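Local coordinates for erythrocyte membrane protein 1 (Plasmodium falciparum, PDB 6S8T), which probably mediates adhesion of malaria-infected erythrocytes to host cells, the part present here being an ICAM-1-binding DBLbeta domain of a much longer surface protein, at residues Asn87-Ile92 and His117-Asn122; Met151-Ile156 and Gln265-Asn270; Val182-Ala187 and Trp297-Ala302. All coordinates share one frame; numbering follows the deposited sequence.

Interaction 1. Residues Asn87-Ile92 and His117-Asn122; sequences NERFKI and HMCTSN
Arg89 lays its extended side chain along His117 and brings its guanidinium under the backbone that follows. CG stands anti to the backbone N (chi1 -173°), which carries the chain past the imidazole in the opposing direction, with Arg89 CD 3.9 Å from His117 CB. On the packed side, His117 O sits over the centre of one guanidinium face, 3.4 Å from Arg89 CZ. An oxygen placed there cannot use the N-H groups, which point along the plane, so the carbonyl adds at most a through-space attraction. A water at this guanidinium end donates to His117 O and accepts a weak bond from Arg89 NH2. Arg89 NH1 touches Met118 CA at 3.6 Å and forms a salt bridge to Asp152 OD1, which also accepts from Cys119 N. In this Duffy-binding-like domain Asp152, on helix 137-163, thereby fastens to a core helix both a long loop and the bend before helix 121-124, where Cys119, the centre of an inverse gamma turn, is disulfide-bonded to Cys80. The looser side lies by Glu88, where another water donates to Glu88 OE1 and meets His117 NE2 in the ring plane, spanning two atoms 4.6 Å apart.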
loop_
_atom_site.group_PDB
_atom_site.type_symbol
_atom_site.label_atom_id
_atom_site.label_comp_id
_atom_site.label_asym_id
_atom_site.label_seq_id
_atom_site.Cartn_x
_atom_site.Cartn_y
_atom_site.Cartn_z
ATOM N N ASN A 87 17.707 7.721 0.503
ATOM C CA ASN A 87 17.662 6.410 1.149
ATOM C C ASN A 87 16.762 6.439 2.387
ATOM O O ASN A 87 17.189 6.170 3.512
ATOM C CB ASN A 87 19.070 5.920 1.495
ATOM C CG ASN A 87 19.904 5.640 0.264
ATOM O OD1 ASN A 87 19.835 4.553 -0.309
ATOM N ND2 ASN A 87 20.695 6.624 -0.157
ATOM N N GLU A 88 15.495 6.774 2.154
ATOM C CA GLU A 88 14.496 6.813 3.209
ATOM C C GLU A 88 13.409 5.765 3.049
ATOM O O GLU A 88 12.559 5.646 3.939
ATOM C CB GLU A 88 13.838 8.198 3.274
ATOM C CG GLU A 88 14.777 9.320 3.644
ATOM C CD GLU A 88 14.092 10.668 3.625
ATOM O OE1 GLU A 88 13.013 10.775 3.005
ATOM O OE2 GLU A 88 14.628 11.618 4.236
ATOM N N ARG A 89 13.430 4.982 1.965
ATOM C CA ARG A 89 12.253 4.205 1.576
ATOM C C ARG A 89 11.862 3.184 2.639
ATOM O O ARG A 89 10.672 3.001 2.922
ATOM C CB ARG A 89 12.496 3.509 0.237
ATOM C CG ARG A 89 11.255 2.826 -0.323
ATOM C CD ARG A 89 11.490 2.234 -1.705
ATOM N NE ARG A 89 10.244 1.742 -2.288
ATOM C CZ ARG A 89 10.150 1.088 -3.442
ATOM N NH1 ARG A 89 8.963 0.682 -3.876
ATOM N NH2 ARG A 89 11.235 0.830 -4.160
ATOM N N PHE A 90 12.839 2.503 3.234
ATOM C CA PHE A 90 12.537 1.487 4.235
ATOM C C PHE A 90 13.316 1.729 5.520
ATOM O O PHE A 90 13.660 0.784 6.234
ATOM C CB PHE A 90 12.805 0.084 3.688
ATOM C CG PHE A 90 11.864 -0.325 2.583
ATOM C CD1 PHE A 90 10.541 -0.638 2.863
ATOM C CD2 PHE A 90 12.302 -0.395 1.269
ATOM C CE1 PHE A 90 9.671 -1.012 1.853
ATOM C CE2 PHE A 90 11.440 -0.770 0.255
ATOM C CZ PHE A 90 10.121 -1.079 0.548
ATOM N N LYS A 91 13.589 2.992 5.834
ATOM C CA LYS A 91 14.252 3.353 7.079
ATOM C C LYS A 91 13.215 3.530 8.182
ATOM O O LYS A 91 12.190 4.191 7.982
ATOM C CB LYS A 91 15.069 4.633 6.905
ATOM C CG LYS A 91 15.895 4.999 8.123
ATOM C CD LYS A 91 16.739 6.240 7.875
ATOM C CE LYS A 91 17.521 6.627 9.121
ATOM N NZ LYS A 91 18.326 7.856 8.910
ATOM N N ILE A 92 13.485 2.929 9.341
ATOM C CA ILE A 92 12.590 3.042 10.488
ATOM C C ILE A 92 12.573 4.485 10.977
ATOM O O ILE A 92 13.626 5.100 11.184
ATOM C CB ILE A 92 13.029 2.078 11.603
ATOM C CG1 ILE A 92 12.767 0.625 11.197
ATOM C CG2 ILE A 92 12.326 2.403 12.911
ATOM C CD1 ILE A 92 13.225 -0.386 12.229
ATOM N N HIS A 117 8.469 6.297 -3.265
ATOM C CA HIS A 117 9.691 6.010 -4.009
ATOM C C HIS A 117 9.562 4.762 -4.878
ATOM O O HIS A 117 10.552 4.066 -5.124
ATOM C CB HIS A 117 10.874 5.879 -3.049
ATOM C CG HIS A 117 11.036 7.056 -2.138
ATOM N ND1 HIS A 117 11.327 8.321 -2.601
ATOM C CD2 HIS A 117 10.936 7.162 -0.793
ATOM C CE1 HIS A 117 11.408 9.154 -1.580
ATOM N NE2 HIS A 117 11.178 8.476 -0.471
ATOM N N MET A 118 8.354 4.479 -5.355
ATOM C CA MET A 118 8.110 3.332 -6.216
ATOM C C MET A 118 8.789 3.522 -7.572
ATOM O O MET A 118 8.885 4.636 -8.092
ATOM C CB MET A 118 6.601 3.139 -6.386
ATOM C CG MET A 118 6.158 1.768 -6.850
ATOM S SD MET A 118 4.381 1.550 -6.597
ATOM C CE MET A 118 4.074 0.122 -7.632
ATOM N N CYS A 119 9.265 2.412 -8.149
ATOM C CA CYS A 119 10.034 2.449 -9.400
ATOM C C CYS A 119 9.088 2.404 -10.600
ATOM O O CYS A 119 8.875 1.366 -11.229
ATOM C CB CYS A 119 11.035 1.299 -9.454
ATOM S SG CYS A 119 12.355 1.328 -8.213
ATOM N N THR A 120 8.533 3.568 -10.939
ATOM C CA THR A 120 7.617 3.699 -12.069
ATOM C C THR A 120 8.100 4.741 -13.074
ATOM O O THR A 120 7.301 5.305 -13.824
ATOM C CB THR A 120 6.211 4.043 -11.587
ATOM O OG1 THR A 120 6.257 5.253 -10.820
ATOM C CG2 THR A 120 5.656 2.923 -10.726
ATOM N N SER A 121 9.412 4.989 -13.111
ATOM C CA SER A 121 9.946 6.062 -13.942
ATOM C C SER A 121 9.789 5.765 -15.429
ATOM O O SER A 121 9.588 6.692 -16.224
ATOM C CB SER A 121 11.417 6.304 -13.595
ATOM O OG SER A 121 11.946 7.385 -14.336
ATOM N N ASN A 122 9.880 4.495 -15.829
ATOM C CA ASN A 122 9.648 4.153 -17.228
ATOM C C ASN A 122 8.215 4.470 -17.635
ATOM O O ASN A 122 7.966 4.940 -18.752
ATOM C CB ASN A 122 9.967 2.677 -17.478
ATOM C CG ASN A 122 9.080 1.740 -16.676
ATOM O OD1 ASN A 122 8.832 1.968 -15.493
ATOM N ND2 ASN A 122 8.599 0.678 -17.317
HETATM O O HOH W 1 10.557 9.301 2.207
HETATM O O HOH W 2 13.168 2.928 -4.520
#

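Interaction 2. Residues Met151-Ile156 and Gln265-Asn270; sequences MDADEI and QCELKN
Asp154 and Glu267 bring two carboxylates together where helix 137-163 passes the end of helix 246-268. The electrostatic part is unfavourable on its face: Asp154 OD1 lies 3.0 Å from Glu267 OE1, and both are acceptors. Their planes are turned 59° to each other, so the groups neither stack nor lie flat side by side. Such an approach would be eased if the two shared a proton, or by a nearby positive charge; Lys150 makes a long, weak ion pair with Glu267 OE2. The van der Waals part is carried by the carbon chain of Glu267. A bend at chi2 (-66°) folds its carboxylate over Asp154, leaving Glu267 CD 3.7 Å from Asp154 CB, and Glu267 CG rests 3.9 Å from the same CB. More loosely, Ala153 CB faces Glu267 CG at 4.4 Å. The backbones come close here, with 5.9 Å between the CA atoms of Asp154 and Glu267, and the one small residue, Ala153, lies on that face. Both helices belong to the helical core of the Duffy-binding-like fold, and the covalent link in this region is the disulfide between Cys266 and Cys61, which ties helix 246-268 to the loop region after helix 16-32. On the buried side the packing is hydrophobic, Ala153 resting on Met264 and Leu268 on Val182 of helix 172-194.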
loop_
_atom_site.group_PDB
_atom_site.type_symbol
_atom_site.label_atom_id
_atom_site.label_comp_id
_atom_site.label_asym_id
_atom_site.label_seq_id
_atom_site.Cartn_x
_atom_site.Cartn_y
_atom_site.Cartn_z
ATOM N N MET A 151 11.547 -4.696 -11.546
ATOM C CA MET A 151 12.582 -3.836 -10.980
ATOM C C MET A 151 12.161 -3.252 -9.638
ATOM O O MET A 151 13.011 -3.033 -8.769
ATOM C CB MET A 151 12.940 -2.719 -11.962
ATOM C CG MET A 151 13.552 -3.213 -13.266
ATOM S SD MET A 151 14.160 -1.886 -14.330
ATOM C CE MET A 151 15.512 -1.246 -13.346
ATOM N N ASP A 152 10.864 -2.997 -9.442
ATOM C CA ASP A 152 10.425 -2.471 -8.151
ATOM C C ASP A 152 10.505 -3.544 -7.071
ATOM O O ASP A 152 10.874 -3.254 -5.926
ATOM C CB ASP A 152 9.004 -1.906 -8.253
ATOM C CG ASP A 152 8.599 -1.112 -7.015
ATOM O OD1 ASP A 152 9.277 -0.111 -6.688
ATOM O OD2 ASP A 152 7.597 -1.488 -6.369
ATOM N N ALA A 153 10.173 -4.791 -7.420
ATOM C CA ALA A 153 10.311 -5.889 -6.467
ATOM C C ALA A 153 11.771 -6.123 -6.097
ATOM O O ALA A 153 12.088 -6.379 -4.929
ATOM C CB ALA A 153 9.696 -7.162 -7.041
ATOM N N ASP A 154 12.673 -6.050 -7.077
ATOM C CA ASP A 154 14.091 -6.239 -6.785
ATOM C C ASP A 154 14.623 -5.114 -5.905
ATOM O O ASP A 154 15.419 -5.358 -4.991
ATOM C CB ASP A 154 14.883 -6.338 -8.090
ATOM C CG ASP A 154 16.362 -6.604 -7.861
ATOM O OD1 ASP A 154 16.703 -7.668 -7.300
ATOM O OD2 ASP A 154 17.187 -5.749 -8.250
ATOM N N GLU A 155 14.177 -3.880 -6.150
ATOM C CA GLU A 155 14.628 -2.750 -5.345
ATOM C C GLU A 155 14.089 -2.818 -3.921
ATOM O O GLU A 155 14.770 -2.388 -2.982
ATOM C CB GLU A 155 14.211 -1.437 -6.008
ATOM C CG GLU A 155 14.941 -0.211 -5.487
ATOM C CD GLU A 155 16.390 -0.161 -5.938
ATOM O OE1 GLU A 155 16.716 -0.780 -6.970
ATOM O OE2 GLU A 155 17.205 0.497 -5.257
ATOM N N ILE A 156 12.875 -3.346 -3.736
ATOM C CA ILE A 156 12.308 -3.460 -2.394
ATOM C C ILE A 156 13.130 -4.423 -1.549
ATOM O O ILE A 156 13.455 -4.136 -0.390
ATOM C CB ILE A 156 10.832 -3.900 -2.470
ATOM C CG1 ILE A 156 9.943 -2.745 -2.928
ATOM C CG2 ILE A 156 10.360 -4.428 -1.124
ATOM C CD1 ILE A 156 8.510 -3.165 -3.215
ATOM N N GLN A 265 7.493 -12.537 -9.064
ATOM C CA GLN A 265 7.919 -13.811 -8.497
ATOM C C GLN A 265 9.357 -14.162 -8.862
ATOM O O GLN A 265 9.967 -14.994 -8.180
ATOM C CB GLN A 265 6.986 -14.936 -8.948
ATOM C CG GLN A 265 5.605 -14.908 -8.310
ATOM C CD GLN A 265 4.731 -16.069 -8.760
ATOM O OE1 GLN A 265 4.789 -16.496 -9.915
ATOM N NE2 GLN A 265 3.921 -16.589 -7.845
ATOM N N CYS A 266 9.908 -13.558 -9.920
ATOM C CA CYS A 266 11.294 -13.830 -10.292
ATOM C C CYS A 266 12.256 -13.464 -9.171
ATOM O O CYS A 266 13.287 -14.123 -8.995
ATOM C CB CYS A 266 11.666 -13.064 -11.561
ATOM S SG CYS A 266 10.749 -13.523 -13.043
ATOM N N GLU A 267 11.934 -12.421 -8.408
ATOM C CA GLU A 267 12.794 -11.951 -7.331
ATOM C C GLU A 267 12.427 -12.554 -5.982
ATOM O O GLU A 267 13.319 -12.789 -5.157
ATOM C CB GLU A 267 12.731 -10.422 -7.251
ATOM C CG GLU A 267 12.974 -9.716 -8.583
ATOM C CD GLU A 267 14.390 -9.904 -9.103
ATOM O OE1 GLU A 267 15.304 -10.124 -8.280
ATOM O OE2 GLU A 267 14.588 -9.836 -10.336
ATOM N N LEU A 268 11.138 -12.819 -5.743
ATOM C CA LEU A 268 10.713 -13.352 -4.451
ATOM C C LEU A 268 11.245 -14.760 -4.208
ATOM O O LEU A 268 11.421 -15.158 -3.049
ATOM C CB LEU A 268 9.187 -13.344 -4.353
ATOM C CG LEU A 268 8.515 -11.984 -4.169
ATOM C CD1 LEU A 268 7.000 -12.122 -4.231
ATOM C CD2 LEU A 268 8.939 -11.345 -2.857
ATOM N N LYS A 269 11.506 -15.524 -5.270
ATOM C CA LYS A 269 11.986 -16.892 -5.108
ATOM C C LYS A 269 13.371 -16.971 -4.480
ATOM O O LYS A 269 13.775 -18.060 -4.057
ATOM C CB LYS A 269 11.994 -17.614 -6.457
ATOM C CG LYS A 269 10.611 -17.930 -7.004
ATOM C CD LYS A 269 10.701 -18.773 -8.267
ATOM C CE LYS A 269 9.321 -19.129 -8.796
ATOM N NZ LYS A 269 9.407 -19.999 -9.999
ATOM N N ASN A 270 14.105 -15.861 -4.405
ATOM C CA ASN A 270 15.409 -15.863 -3.755
ATOM C C ASN A 270 15.315 -15.911 -2.235
ATOM O O ASN A 270 16.327 -16.182 -1.579
ATOM C CB ASN A 270 16.214 -14.635 -4.186
ATOM C CG ASN A 270 16.659 -14.710 -5.634
ATOM O OD1 ASN A 270 16.985 -15.785 -6.143
ATOM N ND2 ASN A 270 16.669 -13.566 -6.311
#

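Interaction 3. Residues Val182-Ala187 and Trp297-Ala302; sequences VRYSFA and WMVEWA
Tyr184 runs its ring alongside the extended side chain of Glu300, the two sliding past each other in opposite directions. The ring and carboxylate planes lie only 19° apart, yet the carboxylate is displaced: Glu300 OE1 approaches Tyr184 CD2 obliquely at 3.7 Å, and Glu300 CD is 3.8 Å from that same ring atom. Nearer the root of the glutamate its aliphatic part meets the ring, with Glu300 CG 4.1 Å from Tyr184 CE2. A chi1 of -172° sends Glu300 CG opposite its own N, and with the rest of the chain stretched out the glutamate reaches along the ring to the CB end of the tyrosine. At the far end of the ring the phenol oxygen meets a methyl, Tyr184 OH lying 3.8 Å from Val299 CG1, where the two side chains cross at about a right angle. With no hydrogen bond between them, Glu300 and Tyr184 meet by van der Waals contact; the glutamate's charge is answered by a salt bridge from OE2 to Arg114, which Tyr184 also touches. This arginine probably holds the carboxylate in position beside the ring, with the charge buried in the protein. The nearest CA atoms, those of Tyr184 and Trp297, are 8.5 Å apart, and Tyr184 and Glu300 span the space between the helices. Close to the centre of the chain, the contact joins helix 172-194 to helix 293-319, with helix 113-116 lying against both and helix 417-424 packed on Val299.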
loop_
_atom_site.group_PDB
_atom_site.type_symbol
_atom_site.label_atom_id
_atom_site.label_comp_id
_atom_site.label_asym_id
_atom_site.label_seq_id
_atom_site.Cartn_x
_atom_site.Cartn_y
_atom_site.Cartn_z
ATOM N N VAL A 182 6.190 -6.352 -1.077
ATOM C CA VAL A 182 6.066 -6.659 -2.499
ATOM C C VAL A 182 4.598 -6.843 -2.883
ATOM O O VAL A 182 4.192 -6.494 -3.998
ATOM C CB VAL A 182 6.919 -7.895 -2.848
ATOM C CG1 VAL A 182 6.787 -8.257 -4.321
ATOM C CG2 VAL A 182 8.391 -7.643 -2.499
ATOM N N ARG A 183 3.773 -7.369 -1.972
ATOM C CA ARG A 183 2.347 -7.492 -2.261
ATOM C C ARG A 183 1.669 -6.126 -2.276
ATOM O O ARG A 183 0.777 -5.879 -3.096
ATOM C CB ARG A 183 1.686 -8.425 -1.246
ATOM C CG ARG A 183 2.167 -9.866 -1.354
ATOM C CD ARG A 183 1.768 -10.700 -0.148
ATOM N NE ARG A 183 0.320 -10.725 0.044
ATOM C CZ ARG A 183 -0.294 -11.440 0.980
ATOM N NH1 ARG A 183 0.416 -12.198 1.808
ATOM N NH2 ARG A 183 -1.616 -11.401 1.083
ATOM N N TYR A 184 2.092 -5.221 -1.386
ATOM C CA TYR A 184 1.589 -3.850 -1.417
ATOM C C TYR A 184 1.948 -3.154 -2.725
ATOM O O TYR A 184 1.147 -2.380 -3.263
ATOM C CB TYR A 184 2.144 -3.057 -0.232
ATOM C CG TYR A 184 1.653 -3.505 1.129
ATOM C CD1 TYR A 184 0.342 -3.931 1.313
ATOM C CD2 TYR A 184 2.503 -3.491 2.234
ATOM C CE1 TYR A 184 -0.111 -4.334 2.557
ATOM C CE2 TYR A 184 2.061 -3.895 3.483
ATOM C CZ TYR A 184 0.751 -4.315 3.637
ATOM O OH TYR A 184 0.299 -4.717 4.874
ATOM N N SER A 185 3.154 -3.403 -3.248
ATOM C CA SER A 185 3.564 -2.772 -4.500
ATOM C C SER A 185 2.787 -3.331 -5.684
ATOM O O SER A 185 2.443 -2.592 -6.614
ATOM C CB SER A 185 5.066 -2.958 -4.718
ATOM O OG SER A 185 5.425 -2.659 -6.058
ATOM N N PHE A 186 2.514 -4.638 -5.674
ATOM C CA PHE A 186 1.673 -5.232 -6.710
ATOM C C PHE A 186 0.273 -4.626 -6.689
ATOM O O PHE A 186 -0.327 -4.388 -7.744
ATOM C CB PHE A 186 1.613 -6.752 -6.519
ATOM C CG PHE A 186 0.512 -7.437 -7.291
ATOM C CD1 PHE A 186 0.633 -7.665 -8.654
ATOM C CD2 PHE A 186 -0.633 -7.881 -6.644
ATOM C CE1 PHE A 186 -0.378 -8.307 -9.363
ATOM C CE2 PHE A 186 -1.648 -8.523 -7.345
ATOM C CZ PHE A 186 -1.517 -8.737 -8.706
ATOM N N ALA A 187 -0.255 -4.347 -5.496
ATOM C CA ALA A 187 -1.597 -3.781 -5.403
ATOM C C ALA A 187 -1.609 -2.313 -5.814
ATOM O O ALA A 187 -2.542 -1.861 -6.488
ATOM C CB ALA A 187 -2.141 -3.951 -3.987
ATOM N N TRP A 297 -2.980 1.092 3.005
ATOM C CA TRP A 297 -2.015 2.049 3.538
ATOM C C TRP A 297 -2.153 2.216 5.048
ATOM O O TRP A 297 -1.149 2.423 5.740
ATOM C CB TRP A 297 -2.170 3.394 2.825
ATOM C CG TRP A 297 -1.710 3.380 1.389
ATOM C CD1 TRP A 297 -1.191 2.317 0.700
ATOM C CD2 TRP A 297 -1.715 4.484 0.478
ATOM N NE1 TRP A 297 -0.878 2.696 -0.585
ATOM C CE2 TRP A 297 -1.191 4.020 -0.746
ATOM C CE3 TRP A 297 -2.120 5.820 0.577
ATOM C CZ2 TRP A 297 -1.057 4.846 -1.860
ATOM C CZ3 TRP A 297 -1.988 6.638 -0.529
ATOM C CH2 TRP A 297 -1.459 6.149 -1.732
ATOM N N MET A 298 -3.381 2.126 5.577
ATOM C CA MET A 298 -3.579 2.205 7.024
ATOM C C MET A 298 -2.919 1.033 7.740
ATOM O O MET A 298 -2.257 1.222 8.769
ATOM C CB MET A 298 -5.078 2.260 7.348
ATOM C CG MET A 298 -5.412 2.228 8.840
ATOM S SD MET A 298 -7.186 2.244 9.218
ATOM C CE MET A 298 -7.646 0.549 8.865
ATOM N N VAL A 299 -3.100 -0.188 7.225
ATOM C CA VAL A 299 -2.432 -1.350 7.807
ATOM C C VAL A 299 -0.916 -1.190 7.725
ATOM O O VAL A 299 -0.188 -1.545 8.658
ATOM C CB VAL A 299 -2.900 -2.647 7.116
ATOM C CG1 VAL A 299 -2.124 -3.852 7.645
ATOM C CG2 VAL A 299 -4.401 -2.850 7.295
ATOM N N GLU A 300 -0.418 -0.651 6.608
ATOM C CA GLU A 300 1.017 -0.410 6.472
ATOM C C GLU A 300 1.480 0.714 7.393
ATOM O O GLU A 300 2.613 0.681 7.884
ATOM C CB GLU A 300 1.360 -0.099 5.008
ATOM C CG GLU A 300 2.860 -0.007 4.676
ATOM C CD GLU A 300 3.123 0.106 3.175
ATOM O OE1 GLU A 300 2.145 0.181 2.401
ATOM O OE2 GLU A 300 4.307 0.109 2.760
ATOM N N TRP A 301 0.619 1.706 7.647
ATOM C CA TRP A 301 0.950 2.764 8.599
ATOM C C TRP A 301 1.122 2.203 10.004
ATOM O O TRP A 301 2.017 2.626 10.745
ATOM C CB TRP A 301 -0.139 3.844 8.585
ATOM C CG TRP A 301 0.136 5.047 9.475
ATOM C CD1 TRP A 301 0.603 6.269 9.078
ATOM C CD2 TRP A 301 -0.060 5.140 10.897
ATOM N NE1 TRP A 301 0.719 7.110 10.159
ATOM C CE2 TRP A 301 0.320 6.444 11.287
ATOM C CE3 TRP A 301 -0.513 4.250 11.877
ATOM C CZ2 TRP A 301 0.259 6.876 12.615
ATOM C CZ3 TRP A 301 -0.567 4.678 13.194
ATOM C CH2 TRP A 301 -0.185 5.982 13.550
ATOM N N ALA A 302 0.267 1.256 10.395
ATOM C CA ALA A 302 0.350 0.703 11.743
ATOM C C ALA A 302 1.606 -0.144 11.920
ATOM O O ALA A 302 2.203 -0.153 13.003
ATOM C CB ALA A 302 -0.901 -0.119 12.055
#

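From the N terminus, interaction 1 comes first, closing a loop of 24 residues that contains the two-stranded hairpin 97-98/110-111 and helix 113-116. Interactions 2 and 3 follow and cross: 182-187 falls between the two segments of interaction 2, and 297-302 lies beyond them, so each closes a loop of over a hundred residues that overlaps the other. Asp152 joins interaction 1 to interaction 2. Interaction 3 is reached from both: Met118 packs on the backbone oxygen of Ser185, and Ile156 packs on Val182 and Ser185. Together they tie the N-terminal loops to helices 137-163, 172-194, 246-268 and 293-319.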